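Local coordinates for protein aminotransferase class-III (Ochrobactrum anthropi, PDB 5GHG) that probably transfers amino groups between amines and keto compounds as a pyridoxal-phosphate-dependent omega-transaminase, here holding its cofactor in the aminated pyridoxamine form, at residues B[238-241]-B[242-246]. The protein carries 1 engineered substitution. Residues are numbered along the deposited sequence; the frame is centred on the assembly and turned at random.
Sequences KTYW and EKVQA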
# COMPACT_ATOMS: atom_id res chain seq x y z
N LYS B 238 2.54 11.53 32.09
CA LYS B 238 2.13 10.46 32.97
C LYS B 238 0.65 10.62 33.33
O LYS B 238 0.15 11.74 33.49
CB LYS B 238 3.00 10.42 34.24
CG LYS B 238 3.18 11.72 34.96
CD LYS B 238 4.02 11.50 36.23
CE LYS B 238 4.09 12.75 37.13
NZ LYS B 238 4.90 13.83 36.52
N THR B 239 -0.04 9.48 33.39
CA THR B 239 -1.46 9.31 33.66
C THR B 239 -2.33 9.55 32.43
O THR B 239 -3.53 9.30 32.48
CB THR B 239 -2.00 10.20 34.82
OG1 THR B 239 -2.08 11.57 34.42
CG2 THR B 239 -1.11 10.05 36.06
N TYR B 240 -1.75 10.00 31.31
CA TYR B 240 -2.56 10.26 30.12
C TYR B 240 -3.34 9.02 29.68
O TYR B 240 -4.57 9.07 29.51
CB TYR B 240 -1.66 10.72 28.97
CG TYR B 240 -2.36 10.84 27.63
CD1 TYR B 240 -3.07 11.99 27.30
CD2 TYR B 240 -2.29 9.81 26.70
CE1 TYR B 240 -3.68 12.12 26.08
CE2 TYR B 240 -2.89 9.94 25.44
CZ TYR B 240 -3.58 11.09 25.14
OH TYR B 240 -4.21 11.25 23.92
N TRP B 241 -2.65 7.91 29.46
CA TRP B 241 -3.33 6.76 28.90
C TRP B 241 -4.34 6.16 29.86
O TRP B 241 -5.38 5.64 29.44
CB TRP B 241 -2.32 5.71 28.42
CG TRP B 241 -1.82 6.04 27.03
CD1 TRP B 241 -0.56 6.40 26.66
CD2 TRP B 241 -2.61 6.06 25.83
NE1 TRP B 241 -0.51 6.63 25.30
CE2 TRP B 241 -1.75 6.43 24.77
CE3 TRP B 241 -3.95 5.79 25.55
CZ2 TRP B 241 -2.20 6.53 23.44
CZ3 TRP B 241 -4.39 5.89 24.21
CH2 TRP B 241 -3.52 6.26 23.20
N GLU B 242 -4.08 6.24 31.17
CA GLU B 242 -5.06 5.79 32.15
C GLU B 242 -6.33 6.64 32.09
O GLU B 242 -7.44 6.13 32.03
CB GLU B 242 -4.45 5.80 33.55
CG GLU B 242 -5.43 5.52 34.65
CD GLU B 242 -4.85 5.75 36.05
OE1 GLU B 242 -5.64 5.87 37.01
OE2 GLU B 242 -3.61 5.80 36.19
N LYS B 243 -6.16 7.97 32.08
CA LYS B 243 -7.30 8.86 32.05
C LYS B 243 -8.04 8.79 30.72
O LYS B 243 -9.28 8.84 30.70
CB LYS B 243 -6.87 10.29 32.37
CG LYS B 243 -6.23 10.41 33.75
CD LYS B 243 -5.56 11.77 33.98
CE LYS B 243 -5.10 11.90 35.45
NZ LYS B 243 -4.15 13.03 35.67
N VAL B 244 -7.32 8.66 29.61
CA VAL B 244 -7.98 8.52 28.31
C VAL B 244 -8.82 7.24 28.28
O VAL B 244 -9.99 7.25 27.85
CB VAL B 244 -6.97 8.57 27.15
CG1 VAL B 244 -7.61 8.10 25.82
CG2 VAL B 244 -6.44 9.98 26.99
N GLN B 245 -8.25 6.13 28.73
CA GLN B 245 -8.96 4.86 28.67
C GLN B 245 -10.22 4.88 29.55
O GLN B 245 -11.24 4.29 29.17
CB GLN B 245 -8.03 3.71 29.06
CG GLN B 245 -7.00 3.40 27.97
CD GLN B 245 -6.06 2.29 28.33
OE1 GLN B 245 -6.23 1.15 27.88
NE2 GLN B 245 -5.05 2.60 29.13
N ALA B 246 -10.18 5.58 30.67
CA ALA B 246 -11.37 5.73 31.51
C ALA B 246 -12.50 6.41 30.73
O ALA B 246 -13.66 5.99 30.82
CB ALA B 246 -11.04 6.52 32.77
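Trp241 O is gripped twice by Gln245. Gln245 N makes the helical bond at 3.0 Å to Trp241 O, and Gln245 NE2 donates a second hydrogen bond to Trp241 O at 3.1 Å. The two donors come from opposite faces of the carbonyl plane. The amide group of Gln245 is nearly coplanar with the oxygen it binds. Gln245 CG lies beside the backbone N (chi1 -73°), and the extended chain beyond it carries NE2 to Trp241 O. Outside the segments, Lys279 N binds Gln245 OE1 and Asp277 O accepts from NE2, so the amide is fixed at both ends.

At the helix start, Lys243 binds Thr239 twice. Lys243 N donates to Thr239 O at 3.0 Å, while the extended side chain runs back and Lys243 NZ donates to Thr239 OG1 at 2.8 Å. Thr201 OG1 also binds this ammonium. Thr239 is the N-cap residue, but its hydroxyl makes no capping bond.

Val244 touches both aromatic side chains. Its CG2 sits over one face of Tyr240, 3.6 Å from the ring centroid, in a CH-pi contact. Val244 CG1 comes obliquely to Trp241, 4.2 Å from Trp241 CZ3. Tyr240 OH is held by Arg147.

Residues 238-246 lead into helix 240-250 and form its first turns, in the crossover between strands 219-224 and 254-258. Tyr240, Trp241 and Val244 pack on Phe222, Trp241 and Gln245 touch Leu255, and Thr239 and Tyr240 meet helix 196-214.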